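Local coordinates for glycosyl hydrolase family 2, TIM barrel domain protein (Parabacteroides merdae ATCC 43184, PDB 6DXU) that probably hydrolyses beta-glucuronides as a gut bacterial beta-glucuronidase of glycoside hydrolase family 2, at residues 210-215 and 219-224; 241-246 and 250-255; 302-307 and 378-383. All blocks are in the same frame, centred on the assembly; numbering follows the deposited sequence.

Contacts 1 and 2 are neighbouring beta hairpins of one family 2 beta domain, one from each of two facing sheets, and they meet where Leu222 CD2 packs on Val243 CG2. Contact 1 lies at the surface, its serines and charged residues held mainly by backbone bonds, whereas contact 2 is partly buried, with Val241 and Val243 turned inward and bicine at its outer strand. Contact 3 differs in kind: a surface salt bridge from strand 297-305, in the same sheet as the contact 2 hairpin, to helix 372-381 of the TIM barrel region. The strand also reaches contact 1, through Leu222 CD2 and Phe305 CZ.

Contact 1: residues 210-215 and 219-224; sequences ESSLSS and EGILKV
Ser212 and Ile221 face each other as an antiparallel hydrogen-bonded pair, Ser212 N giving to Ile221 O at 3.0 Å and Ile221 N returning a bond to Ser212 O at 2.9 Å. Glu210 and Lys223 form a second such pair. Between them Ser211 and Leu222 make a non-hydrogen-bonded pair, flanked by a CA-H...O contact from Ser211 CA to Ile221 O (3.2 Å). The face bearing Leu222 and Gly220 is the more tightly packed. In Leu222 CG lies anti to the backbone N (chi1 174°), and the turn at chi2 brings CD1 to 3.7 Å from Glu210 O; Phe305 and Met270 close round the same side chain. Together the strands form the hairpin of 203-213 and 219-229, at one border of a three-stranded antiparallel sheet in the family 2 beta-sandwich domain; Gly220 and Leu222 continue the bonding to strand 263-273. The other face, with Glu210, Ser212, Ile221 and Lys223, is looser and more open to solvent. Here Ser212 OG rests against Ile221 CB at 3.4 Å, while the Glu210 and Lys223 chains cross with OE1 and NZ 5.0 Å apart; Glu210 OE1 instead makes a salt bridge to Lys225. At the turn, Ser214 N binds Glu219 O over 2.7 Å, and Glu219 N comes back to Ser214 OG at 3.1 Å in a more bent bond (135°), with Asn216 as a further partner of that hydroxyl.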
loop_
_atom_site.group_PDB
_atom_site.type_symbol
_atom_site.label_atom_id
_atom_site.label_comp_id
_atom_site.label_asym_id
_atom_site.label_seq_id
_atom_site.Cartn_x
_atom_site.Cartn_y
_atom_site.Cartn_z
ATOM N N GLU D 210 1.883 33.639 -25.688
ATOM C CA GLU D 210 1.860 34.751 -24.742
ATOM C C GLU D 210 1.758 36.039 -25.535
ATOM O O GLU D 210 2.698 36.401 -26.239
ATOM C CB GLU D 210 3.106 34.800 -23.869
ATOM C CG GLU D 210 3.148 33.894 -22.690
ATOM C CD GLU D 210 4.421 34.130 -21.895
ATOM O OE1 GLU D 210 5.475 33.647 -22.337
ATOM O OE2 GLU D 210 4.376 34.830 -20.860
ATOM N N SER D 211 0.611 36.704 -25.460
ATOM C CA SER D 211 0.396 37.964 -26.158
ATOM C C SER D 211 0.241 39.084 -25.142
ATOM O O SER D 211 -0.396 38.903 -24.100
ATOM C CB SER D 211 -0.831 37.895 -27.061
ATOM O OG SER D 211 -1.974 37.542 -26.313
ATOM N N SER D 212 0.843 40.233 -25.448
ATOM C CA SER D 212 0.740 41.437 -24.636
ATOM C C SER D 212 0.596 42.631 -25.563
ATOM O O SER D 212 0.998 42.588 -26.731
ATOM C CB SER D 212 1.942 41.625 -23.708
ATOM O OG SER D 212 3.157 41.578 -24.431
ATOM N N LEU D 213 -0.016 43.688 -25.044
ATOM C CA LEU D 213 -0.352 44.855 -25.845
ATOM C C LEU D 213 0.185 46.094 -25.139
ATOM O O LEU D 213 -0.108 46.309 -23.958
ATOM C CB LEU D 213 -1.866 44.896 -26.046
ATOM C CG LEU D 213 -2.453 45.798 -27.099
ATOM C CD1 LEU D 213 -1.882 45.415 -28.463
ATOM C CD2 LEU D 213 -3.958 45.553 -27.064
ATOM N N SER D 214 0.982 46.892 -25.855
ATOM C CA SER D 214 1.652 48.068 -25.298
ATOM C C SER D 214 0.655 49.080 -24.724
ATOM O O SER D 214 -0.571 48.935 -24.829
ATOM C CB SER D 214 2.529 48.741 -26.354
ATOM O OG SER D 214 1.747 49.346 -27.364
ATOM N N SER D 215 1.213 50.109 -24.069
ATOM C CA SER D 215 0.379 51.093 -23.382
ATOM C C SER D 215 -0.600 51.771 -24.339
ATOM O O SER D 215 -1.809 51.817 -24.076
ATOM C CB SER D 215 1.266 52.127 -22.687
ATOM O OG SER D 215 2.208 51.479 -21.847
ATOM N N GLU D 219 1.331 48.459 -30.256
ATOM C CA GLU D 219 2.401 47.470 -30.322
ATOM C C GLU D 219 1.979 46.211 -29.574
ATOM O O GLU D 219 1.672 46.264 -28.377
ATOM C CB GLU D 219 3.694 48.038 -29.737
ATOM C CG GLU D 219 4.959 47.274 -30.111
ATOM C CD GLU D 219 6.025 48.177 -30.711
ATOM O OE1 GLU D 219 6.977 47.659 -31.328
ATOM O OE2 GLU D 219 5.907 49.414 -30.574
ATOM N N GLY D 220 1.963 45.091 -30.284
ATOM C CA GLY D 220 1.682 43.782 -29.708
ATOM C C GLY D 220 2.932 42.920 -29.717
ATOM O O GLY D 220 3.759 43.016 -30.631
ATOM N N ILE D 221 3.079 42.108 -28.679
ATOM C CA ILE D 221 4.194 41.181 -28.542
ATOM C C ILE D 221 3.617 39.782 -28.477
ATOM O O ILE D 221 2.642 39.551 -27.759
ATOM C CB ILE D 221 5.039 41.478 -27.291
ATOM C CG1 ILE D 221 5.715 42.838 -27.399
ATOM C CG2 ILE D 221 6.074 40.425 -27.094
ATOM C CD1 ILE D 221 6.598 42.955 -28.629
ATOM N N LEU D 222 4.183 38.869 -29.257
ATOM C CA LEU D 222 3.775 37.472 -29.220
ATOM C C LEU D 222 5.009 36.620 -28.959
ATOM O O LEU D 222 6.009 36.736 -29.677
ATOM C CB LEU D 222 3.081 37.058 -30.523
ATOM C CG LEU D 222 2.747 35.564 -30.628
ATOM C CD1 LEU D 222 1.660 35.178 -29.620
ATOM C CD2 LEU D 222 2.306 35.207 -32.043
ATOM N N LYS D 223 4.954 35.803 -27.911
ATOM C CA LYS D 223 5.955 34.780 -27.644
ATOM C C LYS D 223 5.304 33.426 -27.865
ATOM O O LYS D 223 4.232 33.156 -27.313
ATOM C CB LYS D 223 6.498 34.868 -26.215
ATOM C CG LYS D 223 7.364 36.087 -25.927
ATOM C CD LYS D 223 8.001 35.971 -24.538
ATOM C CE LYS D 223 7.993 37.302 -23.800
ATOM N NZ LYS D 223 8.950 37.265 -22.655
ATOM N N VAL D 224 5.929 32.602 -28.696
ATOM C CA VAL D 224 5.408 31.291 -29.050
ATOM C C VAL D 224 6.253 30.269 -28.309
ATOM O O VAL D 224 7.439 30.095 -28.620
ATOM C CB VAL D 224 5.448 31.042 -30.561
ATOM C CG1 VAL D 224 4.943 29.646 -30.875
ATOM C CG2 VAL D 224 4.627 32.110 -31.329
#

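Contact 2: residues 241-246 and 250-255; sequences VSVYDV and PVFSKT. With BCN (bicine), chain M.
A classic beta bulge shapes this antiparallel hairpin: Val251 and Phe252 both stand opposite Val243. Val243 O takes a nearly straight bond from Val251 N at 2.8 Å and a weak one from Phe252 N, while Val243 N gives to Phe252 O. With CG1 anti to the carbonyl carbon (chi1 -53°), the other branch of Val251, CG2, lies 3.9 Å from Val243 CG1, and Val251 CG1 meets Asp245 CB. On the same face as Val243, the Phe252 ring has bicine C5 at its edge, 3.4 Å from CD1, and Val251 O accepts a weak bond from bicine O6; Lys271 O gives bicine another hydrogen-bonding partner. The opposite face pairs Ser242 OG with Ser253 OG at 2.8 Å, either hydroxyl being able to donate. Further along, Tyr244 CE1 packs on Pro250 CB at 3.8 Å, its OH being hydrogen-bonded to Glu289. Val241 and Val243 also touch strand 263-273, across the interface between the two sheets. A classic bulge in an edge hairpin, with Val241 and Val243 packed on the facing sheet, fits the beta-sandwich domain of family 2 glycoside hydrolases.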
loop_
_atom_site.group_PDB
_atom_site.type_symbol
_atom_site.label_atom_id
_atom_site.label_comp_id
_atom_site.label_asym_id
_atom_site.label_seq_id
_atom_site.Cartn_x
_atom_site.Cartn_y
_atom_site.Cartn_z
ATOM N N VAL D 241 7.312 28.521 -37.795
ATOM C CA VAL D 241 6.301 29.290 -37.082
ATOM C C VAL D 241 5.800 30.358 -38.046
ATOM O O VAL D 241 6.598 31.156 -38.554
ATOM C CB VAL D 241 6.870 29.937 -35.811
ATOM C CG1 VAL D 241 5.779 30.695 -35.059
ATOM C CG2 VAL D 241 7.526 28.891 -34.917
ATOM N N SER D 242 4.497 30.362 -38.320
ATOM C CA SER D 242 3.890 31.378 -39.171
ATOM C C SER D 242 2.684 31.971 -38.463
ATOM O O SER D 242 1.917 31.246 -37.817
ATOM C CB SER D 242 3.471 30.800 -40.524
ATOM O OG SER D 242 4.595 30.276 -41.215
ATOM N N VAL D 243 2.510 33.284 -38.593
ATOM C CA VAL D 243 1.390 33.991 -37.983
ATOM C C VAL D 243 0.574 34.674 -39.074
ATOM O O VAL D 243 1.126 35.390 -39.915
ATOM C CB VAL D 243 1.874 35.003 -36.934
ATOM C CG1 VAL D 243 0.703 35.784 -36.375
ATOM C CG2 VAL D 243 2.610 34.270 -35.832
ATOM N N TYR D 244 -0.733 34.451 -39.060
ATOM C CA TYR D 244 -1.639 35.047 -40.028
ATOM C C TYR D 244 -2.565 36.014 -39.313
ATOM O O TYR D 244 -2.931 35.808 -38.150
ATOM C CB TYR D 244 -2.465 33.991 -40.754
ATOM C CG TYR D 244 -1.657 32.949 -41.485
ATOM C CD1 TYR D 244 -1.394 33.073 -42.849
ATOM C CD2 TYR D 244 -1.176 31.828 -40.824
ATOM C CE1 TYR D 244 -0.667 32.110 -43.526
ATOM C CE2 TYR D 244 -0.458 30.860 -41.489
ATOM C CZ TYR D 244 -0.203 31.000 -42.835
ATOM O OH TYR D 244 0.524 30.027 -43.481
ATOM N N ASP D 245 -2.945 37.073 -40.021
ATOM C CA ASP D 245 -3.793 38.095 -39.431
ATOM C C ASP D 245 -5.259 37.695 -39.566
ATOM O O ASP D 245 -5.591 36.611 -40.049
ATOM C CB ASP D 245 -3.477 39.459 -40.058
ATOM C CG ASP D 245 -3.895 39.567 -41.533
ATOM O OD1 ASP D 245 -4.580 38.663 -42.077
ATOM O OD2 ASP D 245 -3.528 40.592 -42.155
ATOM N N VAL D 246 -6.153 38.600 -39.168
ATOM C CA VAL D 246 -7.580 38.316 -39.127
ATOM C C VAL D 246 -8.133 37.989 -40.507
ATOM O O VAL D 246 -9.177 37.338 -40.618
ATOM C CB VAL D 246 -8.305 39.503 -38.467
ATOM C CG1 VAL D 246 -7.530 39.936 -37.234
ATOM C CG2 VAL D 246 -8.442 40.666 -39.444
ATOM N N PRO D 250 -0.455 36.213 -44.183
ATOM C CA PRO D 250 0.729 35.982 -43.337
ATOM C C PRO D 250 1.395 37.300 -42.973
ATOM O O PRO D 250 1.610 38.165 -43.827
ATOM C CB PRO D 250 1.634 35.116 -44.223
ATOM C CG PRO D 250 1.181 35.402 -45.619
ATOM C CD PRO D 250 -0.294 35.654 -45.537
ATOM N N VAL D 251 1.718 37.452 -41.692
ATOM C CA VAL D 251 2.461 38.615 -41.216
ATOM C C VAL D 251 3.823 38.257 -40.649
ATOM O O VAL D 251 4.627 39.168 -40.390
ATOM C CB VAL D 251 1.654 39.406 -40.165
ATOM C CG1 VAL D 251 0.282 39.745 -40.716
ATOM C CG2 VAL D 251 1.533 38.604 -38.889
ATOM N N PHE D 252 4.114 36.974 -40.451
ATOM C CA PHE D 252 5.376 36.547 -39.869
ATOM C C PHE D 252 5.588 35.092 -40.237
ATOM O O PHE D 252 4.648 34.293 -40.207
ATOM C CB PHE D 252 5.371 36.742 -38.348
ATOM C CG PHE D 252 6.581 36.191 -37.646
ATOM C CD1 PHE D 252 7.667 37.005 -37.368
ATOM C CD2 PHE D 252 6.628 34.860 -37.246
ATOM C CE1 PHE D 252 8.785 36.510 -36.717
ATOM C CE2 PHE D 252 7.745 34.354 -36.592
ATOM C CZ PHE D 252 8.825 35.180 -36.327
ATOM N N SER D 253 6.823 34.756 -40.580
ATOM C CA SER D 253 7.173 33.367 -40.819
ATOM C C SER D 253 8.661 33.195 -40.558
ATOM O O SER D 253 9.478 34.012 -40.998
ATOM C CB SER D 253 6.815 32.944 -42.245
ATOM O OG SER D 253 6.771 31.533 -42.362
ATOM N N LYS D 254 9.003 32.138 -39.828
ATOM C CA LYS D 254 10.389 31.853 -39.510
ATOM C C LYS D 254 10.520 30.345 -39.387
ATOM O O LYS D 254 9.639 29.682 -38.832
ATOM C CB LYS D 254 10.837 32.544 -38.217
ATOM C CG LYS D 254 12.220 32.105 -37.746
ATOM C CD LYS D 254 12.712 32.844 -36.500
ATOM C CE LYS D 254 11.894 32.492 -35.264
ATOM N NZ LYS D 254 12.709 32.599 -34.017
ATOM N N THR D 255 11.584 29.805 -39.963
ATOM C CA THR D 255 11.898 28.392 -39.833
ATOM C C THR D 255 13.154 28.224 -38.991
ATOM O O THR D 255 14.196 28.821 -39.291
ATOM C CB THR D 255 12.076 27.755 -41.206
ATOM O OG1 THR D 255 10.831 27.820 -41.912
ATOM C CG2 THR D 255 12.488 26.303 -41.061
HETATM N N1 BCN M . 6.890 41.151 -37.329
HETATM C C1 BCN M . 7.488 40.638 -36.110
HETATM C C2 BCN M . 8.969 40.972 -35.926
HETATM O O21 BCN M . 9.648 41.436 -36.877
HETATM O O22 BCN M . 9.505 40.773 -34.797
HETATM C C3 BCN M . 5.439 41.070 -37.158
HETATM C C4 BCN M . 4.690 41.927 -38.187
HETATM O O4 BCN M . 4.770 43.282 -37.831
HETATM C C5 BCN M . 7.242 40.227 -38.397
HETATM C C6 BCN M . 7.764 40.960 -39.630
HETATM O O6 BCN M . 7.769 40.050 -40.699
#

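Contact 3: residues 302-307 and 378-383; sequences EERFGF and CDELGI
This is a polar bridge between domains: Arg304 on strand 297-305, at the border of a beta-domain sheet, reaches helix 372-381 of the TIM barrel region near the surface. Arg304 NH2 and NH1 both grip one oxygen, Glu380 OE2, at 2.8 Å and 2.9 Å, in a salt bridge with both bonds well short of straight. The carboxylate stands almost perpendicular to the guanidinium (planes 88° apart) and is approached on its anti side, so a single oxygen sits at the guanidinium edge instead of two oxygens lying side by side with it. Arg304 extends through chi2 and then bends at chi3 (-47°), turning its terminal nitrogens to the helix. A water accepts from Arg304 NH2 at 2.8 Å and donates to Asp379 OD2 at 2.7 Å, adding a second, indirect link; Asp379 OD2 is also bonded to His419. A leucine in place of Arg304 would probably leave Glu380 OE2 without its charged mate and the water without its donor from the strand. Beyond the salt bridge itself, the nearby carboxylates of Asp379 and, as a long and weak partner, Asp376 are likely to add to the stabilisation of the arginine's positive charge.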
loop_
_atom_site.group_PDB
_atom_site.type_symbol
_atom_site.label_atom_id
_atom_site.label_comp_id
_atom_site.label_asym_id
_atom_site.label_seq_id
_atom_site.Cartn_x
_atom_site.Cartn_y
_atom_site.Cartn_z
ATOM N N GLU D 302 -2.508 24.372 -35.790
ATOM C CA GLU D 302 -2.638 25.808 -35.630
ATOM C C GLU D 302 -3.348 26.112 -34.324
ATOM O O GLU D 302 -4.036 25.272 -33.744
ATOM C CB GLU D 302 -3.366 26.474 -36.803
ATOM C CG GLU D 302 -4.746 25.965 -37.079
ATOM C CD GLU D 302 -5.408 26.734 -38.219
ATOM O OE1 GLU D 302 -4.899 26.671 -39.357
ATOM O OE2 GLU D 302 -6.423 27.423 -37.967
ATOM N N GLU D 303 -3.118 27.325 -33.850
ATOM C CA GLU D 303 -3.670 27.813 -32.602
ATOM C C GLU D 303 -3.969 29.289 -32.790
ATOM O O GLU D 303 -3.167 30.020 -33.376
ATOM C CB GLU D 303 -2.687 27.588 -31.443
ATOM C CG GLU D 303 -3.225 28.007 -30.094
ATOM C CD GLU D 303 -4.028 26.907 -29.416
ATOM O OE1 GLU D 303 -4.190 25.818 -30.018
ATOM O OE2 GLU D 303 -4.494 27.134 -28.279
ATOM N N ARG D 304 -5.120 29.720 -32.299
ATOM C CA ARG D 304 -5.576 31.086 -32.462
ATOM C C ARG D 304 -5.341 31.876 -31.181
ATOM O O ARG D 304 -5.229 31.321 -30.086
ATOM C CB ARG D 304 -7.058 31.107 -32.839
ATOM C CG ARG D 304 -7.355 30.445 -34.178
ATOM C CD ARG D 304 -8.820 30.592 -34.559
ATOM N NE ARG D 304 -9.714 30.258 -33.450
ATOM C CZ ARG D 304 -11.043 30.288 -33.530
ATOM N NH1 ARG D 304 -11.632 30.637 -34.668
ATOM N NH2 ARG D 304 -11.787 29.978 -32.475
ATOM N N PHE D 305 -5.261 33.192 -31.333
ATOM C CA PHE D 305 -5.094 34.077 -30.190
ATOM C C PHE D 305 -5.584 35.459 -30.591
ATOM O O PHE D 305 -5.839 35.727 -31.766
ATOM C CB PHE D 305 -3.631 34.108 -29.721
ATOM C CG PHE D 305 -2.715 34.902 -30.626
ATOM C CD1 PHE D 305 -2.204 34.331 -31.787
ATOM C CD2 PHE D 305 -2.364 36.208 -30.313
ATOM C CE1 PHE D 305 -1.353 35.048 -32.623
ATOM C CE2 PHE D 305 -1.518 36.937 -31.157
ATOM C CZ PHE D 305 -1.013 36.347 -32.300
ATOM N N GLY D 306 -5.708 36.335 -29.607
ATOM C CA GLY D 306 -6.134 37.698 -29.874
ATOM C C GLY D 306 -5.380 38.682 -29.007
ATOM O O GLY D 306 -4.913 38.349 -27.918
ATOM N N PHE D 307 -5.265 39.915 -29.516
ATOM C CA PHE D 307 -4.668 41.032 -28.792
ATOM C C PHE D 307 -5.786 41.857 -28.162
ATOM O O PHE D 307 -6.668 42.349 -28.875
ATOM C CB PHE D 307 -3.846 41.926 -29.735
ATOM C CG PHE D 307 -2.530 41.323 -30.184
ATOM C CD1 PHE D 307 -1.458 41.212 -29.298
ATOM C CD2 PHE D 307 -2.368 40.886 -31.492
ATOM C CE1 PHE D 307 -0.244 40.673 -29.704
ATOM C CE2 PHE D 307 -1.160 40.353 -31.915
ATOM C CZ PHE D 307 -0.097 40.239 -31.015
ATOM N N CYS D 378 -16.658 31.535 -27.512
ATOM C CA CYS D 378 -16.532 32.845 -26.872
ATOM C C CYS D 378 -15.504 33.716 -27.585
ATOM O O CYS D 378 -15.709 34.931 -27.740
ATOM C CB CYS D 378 -16.176 32.692 -25.393
ATOM S SG CYS D 378 -17.527 31.974 -24.381
ATOM N N ASP D 379 -14.379 33.126 -28.001
ATOM C CA ASP D 379 -13.408 33.878 -28.796
ATOM C C ASP D 379 -14.036 34.389 -30.087
ATOM O O ASP D 379 -13.781 35.523 -30.510
ATOM C CB ASP D 379 -12.213 33.004 -29.158
ATOM C CG ASP D 379 -11.308 32.691 -27.977
ATOM O OD1 ASP D 379 -11.366 33.364 -26.922
ATOM O OD2 ASP D 379 -10.507 31.743 -28.135
ATOM N N GLU D 380 -14.810 33.533 -30.763
ATOM C CA GLU D 380 -15.324 33.857 -32.089
ATOM C C GLU D 380 -16.511 34.790 -32.028
ATOM O O GLU D 380 -16.720 35.578 -32.956
ATOM C CB GLU D 380 -15.748 32.592 -32.825
ATOM C CG GLU D 380 -14.594 31.714 -33.226
ATOM C CD GLU D 380 -15.057 30.380 -33.768
ATOM O OE1 GLU D 380 -16.271 30.249 -34.074
ATOM O OE2 GLU D 380 -14.205 29.467 -33.883
ATOM N N LEU D 381 -17.304 34.708 -30.972
ATOM C CA LEU D 381 -18.512 35.517 -30.886
ATOM C C LEU D 381 -18.315 36.819 -30.126
ATOM O O LEU D 381 -19.180 37.692 -30.207
ATOM C CB LEU D 381 -19.637 34.720 -30.221
ATOM C CG LEU D 381 -20.182 33.530 -31.019
ATOM C CD1 LEU D 381 -21.058 32.684 -30.117
ATOM C CD2 LEU D 381 -20.981 34.014 -32.231
ATOM N N GLY D 382 -17.238 36.950 -29.359
ATOM C CA GLY D 382 -16.977 38.155 -28.592
ATOM C C GLY D 382 -17.623 38.160 -27.219
ATOM O O GLY D 382 -18.368 39.085 -26.878
ATOM N N ILE D 383 -17.340 37.139 -26.411
ATOM C CA ILE D 383 -17.908 37.005 -25.073
ATOM C C ILE D 383 -16.749 36.814 -24.104
ATOM O O ILE D 383 -16.040 35.806 -24.185
ATOM C CB ILE D 383 -18.892 35.829 -24.973
ATOM C CG1 ILE D 383 -20.035 36.007 -25.977
ATOM C CG2 ILE D 383 -19.415 35.680 -23.528
ATOM C CD1 ILE D 383 -20.980 34.788 -26.037
HETATM O O HOH W 1 -10.115 30.201 -30.288
#